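Type III restriction-modification enzyme EcoP15I Res subunit (Escherichia coli, PDB 4ZCF) cuts DNA as the restriction subunit of a type III restriction-modification complex, joining an ATP-binding helicase-type domain to an endonuclease domain and requiring the Mod subunit for cleavage. Local coordinates at residues K220-I225 / N245-I250; S77-V82 / I249-A254. One frame throughout, in Å; residues are numbered along the deposited sequence.

Contact 1: residues K220-I225 / N245-I250; sequences KPFIII and NAQYII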
ATOM      1  N   LYS C 220     -14.727 -22.738  -1.467  1.00 52.70           N
ATOM      2  CA  LYS C 220     -15.796 -23.479  -2.145  1.00 52.28           C
ATOM      3  C   LYS C 220     -16.445 -22.523  -3.145  1.00 55.26           C
ATOM      4  O   LYS C 220     -17.542 -22.031  -2.904  1.00 55.02           O
ATOM      5  CB  LYS C 220     -16.801 -24.097  -1.141  1.00 54.95           C
ATOM      6  CG  LYS C 220     -16.213 -25.162  -0.219  1.00 61.85           C
ATOM      7  CD  LYS C 220     -17.147 -25.403   0.967  1.00 73.13           C
ATOM      8  CE  LYS C 220     -16.435 -25.915   2.202  1.00 78.37           C
ATOM      9  NZ  LYS C 220     -17.033 -25.368   3.453  1.00 76.83           N
ATOM     10  N   PRO C 221     -15.745 -22.153  -4.239  1.00 51.54           N
ATOM     11  CA  PRO C 221     -16.294 -21.106  -5.118  1.00 51.12           C
ATOM     12  C   PRO C 221     -17.249 -21.513  -6.235  1.00 54.14           C
ATOM     13  O   PRO C 221     -17.278 -22.670  -6.660  1.00 55.25           O
ATOM     14  CB  PRO C 221     -15.033 -20.444  -5.681  1.00 52.48           C
ATOM     15  CG  PRO C 221     -14.017 -21.535  -5.699  1.00 56.20           C
ATOM     16  CD  PRO C 221     -14.396 -22.571  -4.680  1.00 51.85           C
ATOM     17  N   PHE C 222     -17.987 -20.512  -6.745  1.00 47.80           N
ATOM     18  CA  PHE C 222     -18.862 -20.594  -7.914  1.00 46.58           C
ATOM     19  C   PHE C 222     -18.110 -19.820  -9.006  1.00 49.49           C
ATOM     20  O   PHE C 222     -17.824 -18.631  -8.833  1.00 48.64           O
ATOM     21  CB  PHE C 222     -20.253 -19.971  -7.619  1.00 47.60           C
ATOM     22  CG  PHE C 222     -21.327 -20.972  -7.247  1.00 48.61           C
ATOM     23  CD1 PHE C 222     -21.212 -21.748  -6.101  1.00 51.26           C
ATOM     24  CD2 PHE C 222     -22.442 -21.151  -8.053  1.00 50.77           C
ATOM     25  CE1 PHE C 222     -22.203 -22.671  -5.764  1.00 52.66           C
ATOM     26  CE2 PHE C 222     -23.432 -22.075  -7.712  1.00 53.45           C
ATOM     27  CZ  PHE C 222     -23.301 -22.836  -6.576  1.00 51.34           C
ATOM     28  N   ILE C 223     -17.716 -20.513 -10.089  1.00 45.29           N
ATOM     29  CA  ILE C 223     -16.912 -19.919 -11.160  1.00 43.59           C
ATOM     30  C   ILE C 223     -17.674 -19.625 -12.427  1.00 46.37           C
ATOM     31  O   ILE C 223     -18.315 -20.516 -12.958  1.00 45.35           O
ATOM     32  CB  ILE C 223     -15.618 -20.729 -11.460  1.00 45.57           C
ATOM     33  CG1 ILE C 223     -14.784 -20.981 -10.188  1.00 44.85           C
ATOM     34  CG2 ILE C 223     -14.797 -20.055 -12.565  1.00 45.61           C
ATOM     35  CD1 ILE C 223     -13.537 -21.767 -10.411  1.00 50.18           C
ATOM     36  N   ILE C 224     -17.516 -18.385 -12.946  1.00 43.37           N
ATOM     37  CA  ILE C 224     -18.068 -17.868 -14.191  1.00 43.70           C
ATOM     38  C   ILE C 224     -16.952 -17.856 -15.248  1.00 51.15           C
ATOM     39  O   ILE C 224     -15.867 -17.336 -14.983  1.00 52.17           O
ATOM     40  CB  ILE C 224     -18.637 -16.426 -13.991  1.00 46.46           C
ATOM     41  CG1 ILE C 224     -19.645 -16.310 -12.806  1.00 47.22           C
ATOM     42  CG2 ILE C 224     -19.147 -15.785 -15.301  1.00 45.18           C
ATOM     43  CD1 ILE C 224     -21.003 -16.998 -12.948  1.00 52.94           C
ATOM     44  N   ILE C 225     -17.229 -18.384 -16.450  1.00 48.35           N
ATOM     45  CA  ILE C 225     -16.294 -18.346 -17.565  1.00 48.17           C
ATOM     46  C   ILE C 225     -16.848 -17.498 -18.706  1.00 52.96           C
ATOM     47  O   ILE C 225     -17.901 -17.820 -19.266  1.00 52.13           O
ATOM     48  CB  ILE C 225     -15.734 -19.735 -17.982  1.00 51.35           C
ATOM     49  CG1 ILE C 225     -14.569 -20.115 -17.052  1.00 52.00           C
ATOM     50  CG2 ILE C 225     -15.221 -19.735 -19.442  1.00 50.54           C
ATOM     51  CD1 ILE C 225     -14.839 -21.119 -16.171  1.00 55.81           C
ATOM     52  N   ASN C 245     -11.531 -27.028  -7.536  1.00 48.02           N
ATOM     53  CA  ASN C 245     -12.617 -27.929  -7.147  1.00 48.81           C
ATOM     54  C   ASN C 245     -13.883 -27.119  -6.821  1.00 54.58           C
ATOM     55  O   ASN C 245     -14.403 -27.127  -5.681  1.00 55.38           O
ATOM     56  CB  ASN C 245     -12.186 -28.939  -6.054  1.00 50.08           C
ATOM     57  CG  ASN C 245     -11.090 -29.892  -6.518  1.00 79.72           C
ATOM     58  OD1 ASN C 245      -9.934 -29.821  -6.075  1.00 77.00           O
ATOM     59  ND2 ASN C 245     -11.412 -30.782  -7.454  1.00 67.96           N
ATOM     60  N   ALA C 246     -14.285 -26.315  -7.834  1.00 49.71           N
ATOM     61  CA  ALA C 246     -15.414 -25.393  -7.798  1.00 49.63           C
ATOM     62  C   ALA C 246     -16.748 -26.132  -7.627  1.00 56.17           C
ATOM     63  O   ALA C 246     -16.897 -27.261  -8.112  1.00 55.74           O
ATOM     64  CB  ALA C 246     -15.430 -24.561  -9.061  1.00 49.90           C
ATOM     65  N   GLN C 247     -17.713 -25.499  -6.924  1.00 53.62           N
ATOM     66  CA  GLN C 247     -19.025 -26.102  -6.689  1.00 53.42           C
ATOM     67  C   GLN C 247     -19.741 -26.344  -8.001  1.00 56.77           C
ATOM     68  O   GLN C 247     -20.221 -27.453  -8.221  1.00 56.89           O
ATOM     69  CB  GLN C 247     -19.883 -25.269  -5.721  1.00 54.44           C
ATOM     70  CG  GLN C 247     -19.551 -25.480  -4.252  1.00 64.58           C
ATOM     71  CD  GLN C 247     -20.382 -24.590  -3.359  1.00 87.43           C
ATOM     72  OE1 GLN C 247     -21.559 -24.840  -3.102  1.00 85.23           O
ATOM     73  NE2 GLN C 247     -19.786 -23.534  -2.849  1.00 82.56           N
ATOM     74  N   TYR C 248     -19.776 -25.311  -8.881  1.00 52.09           N
ATOM     75  CA  TYR C 248     -20.415 -25.283 -10.207  1.00 50.23           C
ATOM     76  C   TYR C 248     -19.737 -24.236 -11.072  1.00 51.66           C
ATOM     77  O   TYR C 248     -19.335 -23.185 -10.565  1.00 51.42           O
ATOM     78  CB  TYR C 248     -21.915 -24.923 -10.101  1.00 50.80           C
ATOM     79  CG  TYR C 248     -22.765 -26.006  -9.481  1.00 51.56           C
ATOM     80  CD1 TYR C 248     -22.969 -26.060  -8.104  1.00 53.85           C
ATOM     81  CD2 TYR C 248     -23.374 -26.975 -10.270  1.00 51.57           C
ATOM     82  CE1 TYR C 248     -23.713 -27.083  -7.523  1.00 54.84           C
ATOM     83  CE2 TYR C 248     -24.123 -28.002  -9.700  1.00 52.13           C
ATOM     84  CZ  TYR C 248     -24.289 -28.050  -8.325  1.00 61.82           C
ATOM     85  OH  TYR C 248     -25.015 -29.058  -7.751  1.00 68.53           O
ATOM     86  N   ILE C 249     -19.651 -24.505 -12.381  1.00 46.82           N
ATOM     87  CA  ILE C 249     -19.047 -23.608 -13.368  1.00 46.23           C
ATOM     88  C   ILE C 249     -20.095 -23.150 -14.403  1.00 51.33           C
ATOM     89  O   ILE C 249     -20.647 -23.983 -15.123  1.00 51.58           O
ATOM     90  CB  ILE C 249     -17.778 -24.240 -14.024  1.00 48.82           C
ATOM     91  CG1 ILE C 249     -16.668 -24.539 -12.978  1.00 48.70           C
ATOM     92  CG2 ILE C 249     -17.238 -23.376 -15.152  1.00 48.01           C
ATOM     93  CD1 ILE C 249     -15.907 -25.786 -13.239  1.00 51.54           C
ATOM     94  N   ILE C 250     -20.345 -21.824 -14.493  1.00 47.19           N
ATOM     95  CA  ILE C 250     -21.302 -21.277 -15.459  1.00 46.25           C
ATOM     96  C   ILE C 250     -20.553 -20.557 -16.592  1.00 47.69           C
ATOM     97  O   ILE C 250     -19.948 -19.518 -16.337  1.00 46.63           O
ATOM     98  CB  ILE C 250     -22.462 -20.437 -14.832  1.00 49.44           C
ATOM     99  CG1 ILE C 250     -22.937 -20.975 -13.454  1.00 49.09           C
ATOM    100  CG2 ILE C 250     -23.639 -20.413 -15.809  1.00 51.93           C
ATOM    101  CD1 ILE C 250     -22.233 -20.457 -12.215  1.00 54.38           C
TER
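The carbonyl oxygen of Lys-220 is gripped by two amides: Gln-247 NE2 at 2.7 Å from Lys-220 O, and Asn-43 ND2. Gln-247 NE2 stands above the carbonyl plane, in a bent bond (141° at the hydrogen). The two segments pair the strands of a beta-alpha-beta unit in the P-loop NTPase sheet, neighbouring parallel strands 222-226 and 248-253, connected through helix 236-242. With its chain extended beyond CG (chi2 177°), Gln-247 reaches from the loop leading into its strand to the loop at Lys-220, while OE1 meets the Phe-222 ring at its edge and accepts a bond from Leu-46 N. A leucine in its place would probably leave Leu-46 N without this acceptor and Lys-220 O with Asn-43 ND2 but not the Gln-247 amide. The Phe-222 ring stands nearly perpendicular to that amide and has Tyr-248 CB over one face; its CZ comes 3.6 Å from Tyr-248 CD1. The backbone ladder runs from Gln-247 N to Pro-221 O, an acceptor that proline keeps although it has no N-H, and ends with Ile-225 N to Ile-250 O. Branched isoleucines suit the extended strands and fill both faces: Ile-224 CD1 touches Ile-250 CD1 at 3.7 Å, and on the other face Ile-223 CD1 lies 3.6 Å from Ala-246 CB.

Contact 2: residues S77-V82 / I249-A254; sequences SNIIDV and IIRYGA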
ATOM      1  N   SER C  77     -21.509 -33.775 -14.450  1.00 61.90           N
ATOM      2  CA  SER C  77     -20.755 -32.560 -14.785  1.00 60.30           C
ATOM      3  C   SER C  77     -21.417 -31.362 -14.111  1.00 60.96           C
ATOM      4  O   SER C  77     -22.632 -31.185 -14.233  1.00 59.95           O
ATOM      5  CB  SER C  77     -20.724 -32.364 -16.304  1.00 63.26           C
ATOM      6  OG  SER C  77     -20.215 -31.105 -16.714  1.00 69.48           O
ATOM      7  N   ASN C  78     -20.623 -30.549 -13.386  1.00 56.24           N
ATOM      8  CA  ASN C  78     -21.120 -29.356 -12.676  1.00 55.31           C
ATOM      9  C   ASN C  78     -21.034 -28.090 -13.538  1.00 55.25           C
ATOM     10  O   ASN C  78     -21.218 -26.983 -13.040  1.00 54.63           O
ATOM     11  CB  ASN C  78     -20.436 -29.181 -11.294  1.00 57.48           C
ATOM     12  CG  ASN C  78     -18.919 -29.064 -11.293  1.00 71.18           C
ATOM     13  OD1 ASN C  78     -18.230 -29.151 -12.317  1.00 53.76           O
ATOM     14  ND2 ASN C  78     -18.363 -28.877 -10.114  1.00 67.78           N
ATOM     15  N   ILE C  79     -20.798 -28.276 -14.841  1.00 49.34           N
ATOM     16  CA  ILE C  79     -20.702 -27.210 -15.816  1.00 48.16           C
ATOM     17  C   ILE C  79     -22.059 -26.904 -16.440  1.00 52.52           C
ATOM     18  O   ILE C  79     -22.651 -27.756 -17.099  1.00 52.61           O
ATOM     19  CB  ILE C  79     -19.589 -27.499 -16.851  1.00 50.83           C
ATOM     20  CG1 ILE C  79     -18.213 -27.637 -16.141  1.00 50.58           C
ATOM     21  CG2 ILE C  79     -19.558 -26.432 -17.957  1.00 51.86           C
ATOM     22  CD1 ILE C  79     -17.158 -28.353 -16.933  1.00 52.34           C
ATOM     23  N   ILE C  80     -22.545 -25.679 -16.222  1.00 48.77           N
ATOM     24  CA  ILE C  80     -23.798 -25.163 -16.776  1.00 48.09           C
ATOM     25  C   ILE C  80     -23.442 -24.176 -17.917  1.00 53.44           C
ATOM     26  O   ILE C  80     -22.533 -23.349 -17.752  1.00 53.39           O
ATOM     27  CB  ILE C  80     -24.653 -24.524 -15.646  1.00 50.58           C
ATOM     28  CG1 ILE C  80     -24.898 -25.540 -14.505  1.00 51.08           C
ATOM     29  CG2 ILE C  80     -25.968 -23.947 -16.179  1.00 50.01           C
ATOM     30  CD1 ILE C  80     -25.184 -24.949 -13.154  1.00 61.22           C
ATOM     31  N   ASP C  81     -24.125 -24.289 -19.079  1.00 49.84           N
ATOM     32  CA  ASP C  81     -23.845 -23.418 -20.221  1.00 49.44           C
ATOM     33  C   ASP C  81     -24.955 -22.469 -20.605  1.00 53.28           C
ATOM     34  O   ASP C  81     -26.124 -22.850 -20.643  1.00 52.89           O
ATOM     35  CB  ASP C  81     -23.387 -24.218 -21.438  1.00 51.48           C
ATOM     36  CG  ASP C  81     -22.106 -24.976 -21.192  1.00 64.84           C
ATOM     37  OD1 ASP C  81     -21.242 -24.455 -20.455  1.00 66.70           O
ATOM     38  OD2 ASP C  81     -21.953 -26.076 -21.757  1.00 67.74           O
ATOM     39  N   VAL C  82     -24.561 -21.225 -20.911  1.00 49.61           N
ATOM     40  CA  VAL C  82     -25.423 -20.134 -21.355  1.00 49.11           C
ATOM     41  C   VAL C  82     -24.813 -19.614 -22.656  1.00 54.31           C
ATOM     42  O   VAL C  82     -23.613 -19.321 -22.703  1.00 54.89           O
ATOM     43  CB  VAL C  82     -25.569 -19.013 -20.283  1.00 51.60           C
ATOM     44  CG1 VAL C  82     -26.374 -17.835 -20.810  1.00 50.74           C
ATOM     45  CG2 VAL C  82     -26.191 -19.541 -19.000  1.00 50.99           C
ATOM     46  N   ILE C 249     -19.651 -24.505 -12.381  1.00 46.82           N
ATOM     47  CA  ILE C 249     -19.047 -23.608 -13.368  1.00 46.23           C
ATOM     48  C   ILE C 249     -20.095 -23.150 -14.403  1.00 51.33           C
ATOM     49  O   ILE C 249     -20.647 -23.983 -15.123  1.00 51.58           O
ATOM     50  CB  ILE C 249     -17.778 -24.240 -14.024  1.00 48.82           C
ATOM     51  CG1 ILE C 249     -16.668 -24.539 -12.978  1.00 48.70           C
ATOM     52  CG2 ILE C 249     -17.238 -23.376 -15.152  1.00 48.01           C
ATOM     53  CD1 ILE C 249     -15.907 -25.786 -13.239  1.00 51.54           C
ATOM     54  N   ILE C 250     -20.345 -21.824 -14.493  1.00 47.19           N
ATOM     55  CA  ILE C 250     -21.302 -21.277 -15.459  1.00 46.25           C
ATOM     56  C   ILE C 250     -20.553 -20.557 -16.592  1.00 47.69           C
ATOM     57  O   ILE C 250     -19.948 -19.518 -16.337  1.00 46.63           O
ATOM     58  CB  ILE C 250     -22.462 -20.437 -14.832  1.00 49.44           C
ATOM     59  CG1 ILE C 250     -22.937 -20.975 -13.454  1.00 49.09           C
ATOM     60  CG2 ILE C 250     -23.639 -20.413 -15.809  1.00 51.93           C
ATOM     61  CD1 ILE C 250     -22.233 -20.457 -12.215  1.00 54.38           C
ATOM     62  N   ARG C 251     -20.568 -21.134 -17.828  1.00 43.17           N
ATOM     63  CA  ARG C 251     -19.847 -20.610 -19.008  1.00 42.18           C
ATOM     64  C   ARG C 251     -20.740 -19.728 -19.865  1.00 47.54           C
ATOM     65  O   ARG C 251     -21.876 -20.107 -20.163  1.00 47.88           O
ATOM     66  CB  ARG C 251     -19.226 -21.726 -19.861  1.00 38.83           C
ATOM     67  CG  ARG C 251     -18.416 -22.779 -19.094  1.00 43.11           C
ATOM     68  CD  ARG C 251     -17.713 -23.766 -20.031  1.00 48.70           C
ATOM     69  NE  ARG C 251     -18.654 -24.553 -20.838  1.00 47.35           N
ATOM     70  CZ  ARG C 251     -18.313 -25.387 -21.819  1.00 59.24           C
ATOM     71  NH1 ARG C 251     -17.034 -25.578 -22.126  1.00 36.75           N
ATOM     72  NH2 ARG C 251     -19.249 -26.039 -22.501  1.00 49.14           N
ATOM     73  N   TYR C 252     -20.228 -18.556 -20.271  1.00 44.36           N
ATOM     74  CA  TYR C 252     -21.006 -17.569 -21.025  1.00 44.60           C
ATOM     75  C   TYR C 252     -20.304 -17.140 -22.262  1.00 53.54           C
ATOM     76  O   TYR C 252     -19.163 -16.668 -22.198  1.00 54.55           O
ATOM     77  CB  TYR C 252     -21.282 -16.320 -20.166  1.00 44.15           C
ATOM     78  CG  TYR C 252     -22.193 -16.582 -18.989  1.00 42.21           C
ATOM     79  CD1 TYR C 252     -21.689 -17.090 -17.794  1.00 43.37           C
ATOM     80  CD2 TYR C 252     -23.546 -16.253 -19.044  1.00 41.35           C
ATOM     81  CE1 TYR C 252     -22.514 -17.291 -16.693  1.00 43.71           C
ATOM     82  CE2 TYR C 252     -24.384 -16.465 -17.950  1.00 41.47           C
ATOM     83  CZ  TYR C 252     -23.866 -17.005 -16.784  1.00 45.19           C
ATOM     84  OH  TYR C 252     -24.675 -17.241 -15.708  1.00 44.50           O
ATOM     85  N   GLY C 253     -21.003 -17.241 -23.379  1.00 52.10           N
ATOM     86  CA  GLY C 253     -20.431 -16.825 -24.644  1.00 52.92           C
ATOM     87  C   GLY C 253     -21.302 -17.089 -25.839  1.00 60.34           C
ATOM     88  O   GLY C 253     -22.426 -17.578 -25.717  1.00 59.81           O
ATOM     89  N   ALA C 254     -20.760 -16.757 -27.005  1.00 60.09           N
ATOM     90  CA  ALA C 254     -21.400 -16.920 -28.297  1.00 60.92           C
ATOM     91  C   ALA C 254     -20.774 -18.108 -29.057  1.00 67.86           C
ATOM     92  O   ALA C 254     -21.353 -18.577 -30.046  1.00 68.41           O
ATOM     93  CB  ALA C 254     -21.237 -15.640 -29.086  1.00 61.43           C
TER
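The guanidinium of Arg-251 turns one edge to the carboxylate of Asp-81 and grips it side-on, NE to OD1 and NH2 to OD2. Both oxygens lie close to the guanidinium plane, but the two flat groups are turned 33° apart, and the NH2 bond reaches Asp-81 OD2 from above the carboxylate plane. Both bonds are nearly straight: Arg-251 NE to Asp-81 OD1 is 2.6 Å at 172°, and Arg-251 NH2 to Asp-81 OD2 is 2.8 Å at 166°. A bend at chi3 swings the arginine back across to the neighbouring strand, where Ile-79 CG2 packs obliquely 3.6 Å from Arg-251 NE. Facing the other way, the Tyr-252 ring meets Val-82 obliquely, CD2 at 3.6 Å from Val-82 CB; the beta-branched valine lays CB and both methyls against the ring, which Tyr-94 also meets.

These parallel strands, 79-84 and 248-253, are neighbours in the helicase-type sheet, in a ladder running from Ile-249 N to Asn-78 O through Val-82 N to Arg-251 O. Its last rung, Gly-253 N to Val-82 O, is weak at 3.4 Å. Asn-78 ND2 donates a hydrogen bond to Gln-247 O.

Asp-81 OD2 also accepts a bond from Lys-261 N. The buried charges of Asp-81 and Arg-251 probably offset each other, which is likely to keep the carboxylate ionised.

Strand 248-253 is common to both contacts: 222-226 lies beside it in contact 1 and 79-84 in contact 2, all parallel within one seven-stranded sheet of the helicase-like region. Ile-249 and Ile-250 serve both, and the contact centres are 10 Å apart. Along the chain 79-84 comes first, and contact 2 brings it beside a strand more than 160 residues later; contact 1 closes the short beta-alpha-beta unit through helix 236-242. Trp-238 of that helix covers Ile-225, Ile-249 and Ile-79, so one aromatic residue spans three adjacent strands. Near AMP, Ile-224 and Tyr-252 have side chains about 9 and 7 Å from the nucleotide, consistent with both contacts belonging to the core that carries the nucleotide pocket.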